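Local structure of beta-agarase B (Zobellia galactanivorans, 4ATF) at residues Ala64-Thr69 with Glu262-Arg267; Leu83-Thr88 with Ile257-Glu262; Gln177-Lys182 with Ile229-Phe234. The protein hydrolyses the beta-1,4-galactosidic linkages of agarose at random with retention of the anomeric configuration, releasing mainly tetramers. The protein carries 1 engineered substitution. One frame throughout, in Å; residues are numbered along the deposited sequence.

Contact 1 (Ala64-Thr69 with Glu262-Arg267); sequences AGPGLT and EDQTWR. With GAL (beta-D-galactopyranose), chain E.
Asp263 meets the turn Pro66-Thr69 with both its side chain and its backbone. Its carboxylate takes the backbone N-H of Leu68: N to OD1 is 2.8 Å and the bond is nearly straight, at 173°. The N-H comes from above the carboxylate plane, 36° out of it. CG stands anti to the backbone N (chi1 173°), which carries the carboxylate to the turn. The same OD1 also bonds Ser268, and OD2 is held by Thr280, so both oxygens have partners. The backbone N of Asp263 donates to OG1 of Thr69 at 2.8 Å. Pro66 presses its ring against the start of the other segment. Its CG lies 3.6 Å from OE1 of Glu262, and the two side chains cross at about a right angle. Gly67 fits where a side chain could not, because a CB there would run into the carbonyl O of Asp263. CA of Gly67 is 3.3 Å from OG1 of Thr265. Glu262 turns its carboxylate to the sugar, and O4 of the galactose donates to OE1 at 2.6 Å. The type II' turn of 66-69, closed by Thr69 N to Pro66 O, thus packs beside the substrate-binding cleft of a family GH16 beta-agarase.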
loop_
_atom_site.group_PDB
_atom_site.type_symbol
_atom_site.label_atom_id
_atom_site.label_comp_id
_atom_site.label_asym_id
_atom_site.label_seq_id
_atom_site.Cartn_x
_atom_site.Cartn_y
_atom_site.Cartn_z
ATOM N N ALA A 64 -11.775 -8.232 8.228
ATOM C CA ALA A 64 -12.411 -7.045 7.656
ATOM C C ALA A 64 -11.591 -5.749 7.804
ATOM O O ALA A 64 -12.040 -4.649 7.386
ATOM C CB ALA A 64 -13.846 -6.857 8.263
ATOM N N GLY A 65 -10.404 -5.855 8.419
ATOM C CA GLY A 65 -9.529 -4.726 8.469
ATOM C C GLY A 65 -9.317 -4.126 9.862
ATOM O O GLY A 65 -9.943 -4.512 10.846
ATOM N N PRO A 66 -8.377 -3.196 9.952
ATOM C CA PRO A 66 -7.962 -2.701 11.260
ATOM C C PRO A 66 -8.833 -1.529 11.743
ATOM O O PRO A 66 -9.630 -0.959 10.947
ATOM C CB PRO A 66 -6.535 -2.177 10.968
ATOM C CG PRO A 66 -6.649 -1.692 9.517
ATOM C CD PRO A 66 -7.488 -2.773 8.864
ATOM N N GLY A 67 -8.630 -1.087 12.983
ATOM C CA GLY A 67 -9.255 0.184 13.455
ATOM C C GLY A 67 -10.739 0.140 13.266
ATOM O O GLY A 67 -11.389 -0.882 13.611
ATOM N N LEU A 68 -11.292 1.237 12.722
ATOM C CA LEU A 68 -12.730 1.300 12.383
ATOM C C LEU A 68 -13.017 0.707 10.993
ATOM O O LEU A 68 -14.160 0.757 10.527
ATOM C CB LEU A 68 -13.189 2.747 12.383
ATOM C CG LEU A 68 -13.169 3.469 13.734
ATOM C CD1 LEU A 68 -13.489 4.988 13.579
ATOM C CD2 LEU A 68 -14.122 2.742 14.664
ATOM N N THR A 69 -12.007 0.169 10.314
ATOM C CA THR A 69 -12.212 -0.365 8.921
ATOM C C THR A 69 -13.184 -1.567 8.881
ATOM O O THR A 69 -13.066 -2.502 9.711
ATOM C CB THR A 69 -10.919 -0.829 8.260
ATOM O OG1 THR A 69 -9.916 0.199 8.381
ATOM C CG2 THR A 69 -11.171 -1.126 6.796
ATOM N N GLU A 262 -7.818 2.385 4.511
ATOM C CA GLU A 262 -7.886 1.823 5.899
ATOM C C GLU A 262 -8.043 2.941 6.900
ATOM O O GLU A 262 -7.401 3.998 6.769
ATOM C CB GLU A 262 -6.599 1.047 6.356
ATOM C CG GLU A 262 -6.363 -0.264 5.686
ATOM C CD GLU A 262 -5.030 -0.976 6.119
ATOM O OE1 GLU A 262 -4.309 -0.485 6.998
ATOM O OE2 GLU A 262 -4.652 -1.993 5.496
ATOM N N ASP A 263 -8.846 2.702 7.930
ATOM C CA ASP A 263 -8.709 3.485 9.144
ATOM C C ASP A 263 -7.799 2.661 10.093
ATOM O O ASP A 263 -8.129 1.522 10.396
ATOM C CB ASP A 263 -10.088 3.678 9.811
ATOM C CG ASP A 263 -9.970 4.348 11.156
ATOM O OD1 ASP A 263 -9.843 3.607 12.187
ATOM O OD2 ASP A 263 -10.063 5.613 11.182
ATOM N N GLN A 264 -6.696 3.220 10.588
ATOM C CA GLN A 264 -5.845 2.458 11.490
ATOM C C GLN A 264 -6.050 2.873 12.989
ATOM O O GLN A 264 -6.338 4.030 13.289
ATOM C CB GLN A 264 -4.409 2.658 11.032
ATOM C CG GLN A 264 -4.253 1.948 9.720
ATOM C CD GLN A 264 -3.199 2.487 8.807
ATOM O OE1 GLN A 264 -2.983 1.960 7.668
ATOM N NE2 GLN A 264 -2.483 3.475 9.263
ATOM N N THR A 265 -5.909 1.890 13.900
ATOM C CA THR A 265 -6.099 2.141 15.345
ATOM C C THR A 265 -5.198 3.264 15.919
ATOM O O THR A 265 -5.625 4.088 16.737
ATOM C CB THR A 265 -5.913 0.851 16.197
ATOM O OG1 THR A 265 -6.783 -0.149 15.675
ATOM C CG2 THR A 265 -6.323 1.119 17.695
ATOM N N TRP A 266 -3.956 3.345 15.477
ATOM C CA TRP A 266 -3.080 4.385 16.062
ATOM C C TRP A 266 -3.568 5.827 15.722
ATOM O O TRP A 266 -3.128 6.797 16.376
ATOM C CB TRP A 266 -1.613 4.185 15.619
ATOM C CG TRP A 266 -1.278 4.473 14.154
ATOM C CD1 TRP A 266 -1.466 3.644 13.095
ATOM C CD2 TRP A 266 -0.705 5.682 13.610
ATOM N NE1 TRP A 266 -1.055 4.262 11.890
ATOM C CE2 TRP A 266 -0.560 5.495 12.190
ATOM C CE3 TRP A 266 -0.277 6.886 14.173
ATOM C CZ2 TRP A 266 -0.014 6.445 11.354
ATOM C CZ3 TRP A 266 0.275 7.872 13.317
ATOM C CH2 TRP A 266 0.397 7.641 11.914
ATOM N N ARG A 267 -4.464 5.923 14.710
ATOM C CA ARG A 267 -5.030 7.206 14.209
ATOM C C ARG A 267 -6.398 7.430 14.832
ATOM O O ARG A 267 -6.631 8.508 15.360
ATOM C CB ARG A 267 -5.185 7.248 12.651
ATOM C CG ARG A 267 -3.944 7.073 11.713
ATOM C CD ARG A 267 -4.372 7.623 10.264
ATOM N NE ARG A 267 -3.605 8.728 10.387
ATOM C CZ ARG A 267 -3.663 9.956 9.975
ATOM N NH1 ARG A 267 -2.588 10.540 10.434
ATOM N NH2 ARG A 267 -4.559 10.587 9.166
HETATM C C1 GAL E . 1.173 -1.615 6.593
HETATM C C2 GAL E . 0.600 -2.489 7.699
HETATM C C3 GAL E . -0.505 -3.466 7.286
HETATM C C4 GAL E . -1.594 -2.620 6.598
HETATM C C5 GAL E . -0.938 -1.748 5.487
HETATM C C6 GAL E . -1.952 -0.942 4.654
HETATM O O2 GAL E . 1.688 -3.258 8.123
HETATM O O3 GAL E . -0.959 -4.041 8.524
HETATM O O4 GAL E . -2.148 -1.776 7.572
HETATM O O5 GAL E . 0.139 -0.910 5.927
HETATM O O6 GAL E . -1.159 -0.290 3.659
#

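Contact 2 (Leu83-Thr88 with Ile257-Glu262); sequences LKMWAT and IIINTE. With GAL (beta-D-galactopyranose), chain E.
Met85 reaches across to the backbone of strand 255-262. Its SD lies 3.5 Å from CA of Asn260. The chain bends at chi3 (-99°), which turns the methyl CE back toward Ile259, 3.7 Å from CG2. Beside them Leu83 and Ile259 meet tip to tip, with CD2 of Leu83 3.7 Å from CD1 of Ile259. A water joins the far end of the contact. It lies 2.8 Å from OG1 of Thr261 and donates a weak bond to O of Trp86. The strands do not pair with each other: the axes of 83-86 and 257-262 come within 7.6 Å, 27° from parallel. Each is held by neighbours instead, in the buried interior of the GH16 beta-jelly roll. Strand 82-89 pairs with strands 96-103 and 293-306, and strand 255-262 with strands 96-103 and 125-132. Ile101 and Met98 of strand 96-103 also touch Leu83 and Thr261, respectively. The direct contact between the two strands is therefore one of van der Waals fit, between apolar side chains and of Met85 against the strand backbone. The water bridge adds a polar link that is weak at Trp86.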
loop_
_atom_site.group_PDB
_atom_site.type_symbol
_atom_site.label_atom_id
_atom_site.label_comp_id
_atom_site.label_asym_id
_atom_site.label_seq_id
_atom_site.Cartn_x
_atom_site.Cartn_y
_atom_site.Cartn_z
ATOM N N LEU A 83 -9.320 2.421 -11.353
ATOM C CA LEU A 83 -9.790 1.709 -10.177
ATOM C C LEU A 83 -10.132 2.776 -9.142
ATOM O O LEU A 83 -9.294 3.663 -8.878
ATOM C CB LEU A 83 -8.641 0.796 -9.628
ATOM C CG LEU A 83 -8.844 0.129 -8.231
ATOM C CD1 LEU A 83 -10.095 -0.855 -8.234
ATOM C CD2 LEU A 83 -7.597 -0.575 -7.803
ATOM N N LYS A 84 -11.345 2.698 -8.581
ATOM C CA LYS A 84 -11.780 3.586 -7.517
ATOM C C LYS A 84 -12.353 2.823 -6.296
ATOM O O LYS A 84 -12.859 1.735 -6.434
ATOM C CB LYS A 84 -12.791 4.580 -8.061
ATOM C CG LYS A 84 -12.205 5.479 -9.198
ATOM C CD LYS A 84 -13.322 6.363 -9.667
ATOM C CE LYS A 84 -12.976 7.058 -10.986
ATOM N NZ LYS A 84 -13.938 8.146 -11.361
ATOM N N MET A 85 -12.285 3.411 -5.112
ATOM C CA MET A 85 -12.617 2.754 -3.868
ATOM C C MET A 85 -13.088 3.937 -3.002
ATOM O O MET A 85 -12.378 4.959 -2.942
ATOM C CB MET A 85 -11.271 2.232 -3.303
ATOM C CG MET A 85 -11.253 0.904 -2.882
ATOM S SD MET A 85 -9.479 0.687 -2.643
ATOM C CE MET A 85 -9.237 -0.112 -4.236
ATOM N N TRP A 86 -14.221 3.843 -2.315
ATOM C CA TRP A 86 -14.643 4.964 -1.467
ATOM C C TRP A 86 -15.097 4.513 -0.092
ATOM O O TRP A 86 -15.206 3.313 0.152
ATOM C CB TRP A 86 -15.731 5.838 -2.159
ATOM C CG TRP A 86 -17.172 5.387 -2.135
ATOM C CD1 TRP A 86 -18.204 6.033 -1.500
ATOM C CD2 TRP A 86 -17.768 4.283 -2.838
ATOM N NE1 TRP A 86 -19.393 5.390 -1.727
ATOM C CE2 TRP A 86 -19.171 4.308 -2.539
ATOM C CE3 TRP A 86 -17.267 3.270 -3.659
ATOM C CZ2 TRP A 86 -20.078 3.363 -3.046
ATOM C CZ3 TRP A 86 -18.179 2.310 -4.185
ATOM C CH2 TRP A 86 -19.571 2.384 -3.882
ATOM N N ALA A 87 -15.400 5.462 0.792
ATOM C CA ALA A 87 -15.698 5.141 2.201
ATOM C C ALA A 87 -17.107 5.666 2.655
ATOM O O ALA A 87 -17.422 6.823 2.394
ATOM C CB ALA A 87 -14.606 5.782 3.102
ATOM N N THR A 88 -17.907 4.864 3.358
ATOM C CA THR A 88 -19.194 5.350 3.905
ATOM C C THR A 88 -19.344 4.808 5.329
ATOM O O THR A 88 -18.880 3.678 5.607
ATOM C CB THR A 88 -20.394 4.911 3.047
ATOM O OG1 THR A 88 -20.358 3.474 2.880
ATOM C CG2 THR A 88 -20.343 5.628 1.667
ATOM N N ILE A 257 -0.606 -8.602 -4.310
ATOM C CA ILE A 257 -0.634 -7.161 -4.429
ATOM C C ILE A 257 -1.968 -6.743 -3.840
ATOM O O ILE A 257 -3.000 -7.337 -4.177
ATOM C CB ILE A 257 -0.568 -6.740 -5.917
ATOM C CG1 ILE A 257 0.713 -7.279 -6.603
ATOM C CG2 ILE A 257 -0.756 -5.175 -6.030
ATOM C CD1 ILE A 257 0.683 -7.032 -8.170
ATOM N N ILE A 258 -1.975 -5.782 -2.928
ATOM C CA ILE A 258 -3.248 -5.372 -2.269
ATOM C C ILE A 258 -3.379 -3.845 -2.504
ATOM O O ILE A 258 -2.380 -3.116 -2.376
ATOM C CB ILE A 258 -3.213 -5.694 -0.736
ATOM C CG1 ILE A 258 -2.909 -7.210 -0.530
ATOM C CG2 ILE A 258 -4.473 -5.187 -0.017
ATOM C CD1 ILE A 258 -2.915 -7.663 0.949
ATOM N N ILE A 259 -4.598 -3.385 -2.893
ATOM C CA ILE A 259 -4.894 -1.952 -3.023
ATOM C C ILE A 259 -6.110 -1.686 -2.123
ATOM O O ILE A 259 -7.141 -2.337 -2.304
ATOM C CB ILE A 259 -5.193 -1.581 -4.514
ATOM C CG1 ILE A 259 -3.998 -1.997 -5.388
ATOM C CG2 ILE A 259 -5.557 -0.036 -4.602
ATOM C CD1 ILE A 259 -4.133 -1.676 -6.906
ATOM N N ASN A 260 -6.040 -0.725 -1.195
ATOM C CA ASN A 260 -7.145 -0.483 -0.305
ATOM C C ASN A 260 -7.075 0.884 0.293
ATOM O O ASN A 260 -6.164 1.674 -0.020
ATOM C CB ASN A 260 -7.277 -1.605 0.801
ATOM C CG ASN A 260 -6.213 -1.507 1.929
ATOM O OD1 ASN A 260 -5.719 -0.445 2.244
ATOM N ND2 ASN A 260 -5.907 -2.640 2.564
ATOM N N THR A 261 -8.089 1.195 1.112
ATOM C CA THR A 261 -7.991 2.300 2.078
ATOM C C THR A 261 -8.226 1.680 3.435
ATOM O O THR A 261 -8.817 0.567 3.501
ATOM C CB THR A 261 -8.949 3.504 1.778
ATOM O OG1 THR A 261 -10.322 3.099 1.938
ATOM C CG2 THR A 261 -8.742 3.991 0.305
ATOM N N GLU A 262 -7.818 2.385 4.511
ATOM C CA GLU A 262 -7.886 1.823 5.899
ATOM C C GLU A 262 -8.043 2.941 6.900
ATOM O O GLU A 262 -7.401 3.998 6.769
ATOM C CB GLU A 262 -6.599 1.047 6.356
ATOM C CG GLU A 262 -6.363 -0.264 5.686
ATOM C CD GLU A 262 -5.030 -0.976 6.119
ATOM O OE1 GLU A 262 -4.309 -0.485 6.998
ATOM O OE2 GLU A 262 -4.652 -1.993 5.496
HETATM C C1 GAL E . 1.173 -1.615 6.593
HETATM C C2 GAL E . 0.600 -2.489 7.699
HETATM C C3 GAL E . -0.505 -3.466 7.286
HETATM C C4 GAL E . -1.594 -2.620 6.598
HETATM C C5 GAL E . -0.938 -1.748 5.487
HETATM C C6 GAL E . -1.952 -0.942 4.654
HETATM O O2 GAL E . 1.688 -3.258 8.123
HETATM O O3 GAL E . -0.959 -4.041 8.524
HETATM O O4 GAL E . -2.148 -1.776 7.572
HETATM O O5 GAL E . 0.139 -0.910 5.927
HETATM O O6 GAL E . -1.159 -0.290 3.659
HETATM O O HOH W 1 -12.036 2.602 -0.187
#

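Contact 3 (Gln177-Lys182 with Ile229-Phe234); sequences QDYQPK and IDPKHF
Tyr179 packs on Pro231 at the rim of the GH16 jelly-roll fold, where strand 177-179 faces the loop after helix 226-229. This is the tight part. CD of Pro231 stands over one face of the Tyr179 ring as a CH-pi contact, 3.9 Å from the ring centroid and 28° off its normal. With chi1 at 168°, the ring swings out from the strand to the proline. The hydroxyl is bonded to the carbonyl O of Ile228, at the end of the same helix, so the ring is held at its tip as well as over a face. CE2 of Tyr179 also lies 3.4 Å from O of Ile229.

Phe234 fills the other half of the contact. Its CE2 touches CB of Tyr179 at 4.0 Å, and the backbone N of Asp178 comes to the ring edge. Ile172 of the neighbouring strand 164-172 packs on the same phenyl group.

The outer side is looser, and its residues are exposed in the single chain. Gln177 lays its side chain across Phe234, with NE2 3.7 Å from CZ and the amide turned 57° from the ring plane. The end of the Lys232 chain comes no closer than 4.3 Å, CE to CD1 of Tyr179. Asp178 points away from the loop and bonds His169; both are substrate-binding residues.

The loop holds its own shape. Residues 230-233 form a type I turn, and Phe234 N donates to the syn lone pair of Asp230 OD1 at 2.8 Å.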
loop_
_atom_site.group_PDB
_atom_site.type_symbol
_atom_site.label_atom_id
_atom_site.label_comp_id
_atom_site.label_asym_id
_atom_site.label_seq_id
_atom_site.Cartn_x
_atom_site.Cartn_y
_atom_site.Cartn_z
ATOM N N GLN A 177 3.972 -9.828 16.710
ATOM C CA GLN A 177 4.997 -8.815 16.869
ATOM C C GLN A 177 5.274 -8.258 15.487
ATOM O O GLN A 177 5.224 -9.013 14.512
ATOM C CB GLN A 177 6.297 -9.464 17.392
ATOM C CG GLN A 177 6.316 -9.900 18.869
ATOM C CD GLN A 177 7.757 -10.159 19.299
ATOM O OE1 GLN A 177 8.236 -11.274 19.230
ATOM N NE2 GLN A 177 8.482 -9.083 19.668
ATOM N N ASP A 178 5.628 -6.967 15.409
ATOM C CA ASP A 178 5.720 -6.273 14.114
ATOM C C ASP A 178 7.006 -5.479 14.124
ATOM O O ASP A 178 7.198 -4.647 15.027
ATOM C CB ASP A 178 4.491 -5.347 14.036
ATOM C CG ASP A 178 4.495 -4.436 12.855
ATOM O OD1 ASP A 178 5.404 -4.491 11.973
ATOM O OD2 ASP A 178 3.568 -3.618 12.806
ATOM N N TYR A 179 7.899 -5.724 13.145
ATOM C CA TYR A 179 9.036 -4.822 12.910
ATOM C C TYR A 179 8.901 -4.026 11.596
ATOM O O TYR A 179 8.572 -4.613 10.544
ATOM C CB TYR A 179 10.332 -5.666 12.796
ATOM C CG TYR A 179 11.478 -4.790 12.263
ATOM C CD1 TYR A 179 12.190 -3.902 13.136
ATOM C CD2 TYR A 179 11.790 -4.787 10.854
ATOM C CE1 TYR A 179 13.233 -3.040 12.639
ATOM C CE2 TYR A 179 12.830 -3.949 10.338
ATOM C CZ TYR A 179 13.560 -3.098 11.232
ATOM O OH TYR A 179 14.548 -2.295 10.682
ATOM N N GLN A 180 9.181 -2.712 11.610
ATOM C CA GLN A 180 9.439 -1.964 10.363
ATOM C C GLN A 180 10.585 -0.969 10.677
ATOM O O GLN A 180 10.790 -0.610 11.871
ATOM C CB GLN A 180 8.163 -1.191 9.868
ATOM C CG GLN A 180 7.655 -0.135 10.904
ATOM C CD GLN A 180 6.631 0.846 10.329
ATOM O OE1 GLN A 180 5.733 1.330 11.052
ATOM N NE2 GLN A 180 6.759 1.162 9.047
ATOM N N PRO A 181 11.312 -0.492 9.633
ATOM C CA PRO A 181 12.296 0.559 9.913
ATOM C C PRO A 181 11.556 1.821 10.391
ATOM O O PRO A 181 10.394 2.067 9.947
ATOM C CB PRO A 181 12.966 0.827 8.550
ATOM C CG PRO A 181 12.613 -0.347 7.683
ATOM C CD PRO A 181 11.268 -0.856 8.194
ATOM N N LYS A 182 12.165 2.594 11.299
ATOM C CA LYS A 182 11.458 3.786 11.819
ATOM C C LYS A 182 12.302 5.078 11.723
ATOM O O LYS A 182 11.946 6.089 12.312
ATOM C CB LYS A 182 10.857 3.540 13.246
ATOM C CG LYS A 182 9.608 2.635 13.206
ATOM C CD LYS A 182 8.782 2.682 14.474
ATOM C CE LYS A 182 7.528 1.817 14.351
ATOM N NZ LYS A 182 6.508 2.111 15.433
ATOM N N ILE A 229 16.698 -4.531 7.246
ATOM C CA ILE A 229 15.531 -5.314 6.710
ATOM C C ILE A 229 14.947 -6.238 7.823
ATOM O O ILE A 229 13.708 -6.315 8.024
ATOM C CB ILE A 229 15.957 -6.182 5.488
ATOM C CG1 ILE A 229 16.349 -5.276 4.287
ATOM C CG2 ILE A 229 14.838 -7.200 5.073
ATOM C CD1 ILE A 229 15.225 -4.814 3.404
ATOM N N ASP A 230 15.837 -6.885 8.581
ATOM C CA ASP A 230 15.405 -7.781 9.696
ATOM C C ASP A 230 16.409 -7.875 10.894
ATOM O O ASP A 230 16.918 -8.952 11.175
ATOM C CB ASP A 230 15.167 -9.174 9.148
ATOM C CG ASP A 230 14.519 -10.126 10.205
ATOM O OD1 ASP A 230 13.833 -9.635 11.162
ATOM O OD2 ASP A 230 14.709 -11.363 10.076
ATOM N N PRO A 231 16.709 -6.753 11.587
ATOM C CA PRO A 231 17.701 -6.808 12.695
ATOM C C PRO A 231 17.245 -7.703 13.899
ATOM O O PRO A 231 18.097 -8.187 14.650
ATOM C CB PRO A 231 17.809 -5.331 13.119
ATOM C CG PRO A 231 16.392 -4.735 12.758
ATOM C CD PRO A 231 16.100 -5.409 11.436
ATOM N N LYS A 232 15.934 -7.936 14.057
ATOM C CA LYS A 232 15.452 -8.732 15.197
ATOM C C LYS A 232 15.322 -10.225 14.854
ATOM O O LYS A 232 14.780 -10.986 15.654
ATOM C CB LYS A 232 14.082 -8.199 15.670
ATOM C CG LYS A 232 14.100 -6.793 16.139
ATOM C CD LYS A 232 12.698 -6.379 16.753
ATOM C CE LYS A 232 12.668 -5.013 17.253
ATOM N NZ LYS A 232 11.406 -4.694 18.048
ATOM N N HIS A 233 15.742 -10.616 13.648
ATOM C CA HIS A 233 15.718 -12.027 13.181
ATOM C C HIS A 233 14.259 -12.580 13.239
ATOM O O HIS A 233 14.036 -13.767 13.560
ATOM C CB HIS A 233 16.672 -12.962 13.970
ATOM C CG HIS A 233 18.137 -12.620 13.865
ATOM N ND1 HIS A 233 19.107 -13.591 13.755
ATOM C CD2 HIS A 233 18.794 -11.430 13.870
ATOM C CE1 HIS A 233 20.302 -13.023 13.730
ATOM N NE2 HIS A 233 20.140 -11.708 13.788
ATOM N N PHE A 234 13.274 -11.752 12.889
ATOM C CA PHE A 234 11.870 -12.288 12.842
ATOM C C PHE A 234 11.733 -13.254 11.672
ATOM O O PHE A 234 10.793 -14.052 11.623
ATOM C CB PHE A 234 10.833 -11.193 12.630
ATOM C CG PHE A 234 10.516 -10.414 13.860
ATOM C CD1 PHE A 234 11.225 -10.637 15.100
ATOM C CD2 PHE A 234 9.489 -9.466 13.827
ATOM C CE1 PHE A 234 10.887 -9.871 16.271
ATOM C CE2 PHE A 234 9.136 -8.709 15.037
ATOM C CZ PHE A 234 9.835 -8.896 16.201
#

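Overall arrangement
Contact 2 is the core contact. All its touching residues are buried, and it joins two strands by apolar side chains and a water. Contacts 1 and 3 are partly buried. Contact 1 adds backbone N-H bonds to a carboxylate and to a threonine hydroxyl to its packing, while contact 3 joins its segments by aromatic and proline packing. Contacts 1 and 2 share Glu262, since strand 255-262 runs on into helix 265-268; their centres are about 13 Å apart. Contact 3 lies across the chain's centre from contact 2, their centres about 27 Å apart. Contacts 1 and 3 do not touch, yet both hold substrate-binding residues: Glu262 in the first, Asp178 and Gln180 in the other.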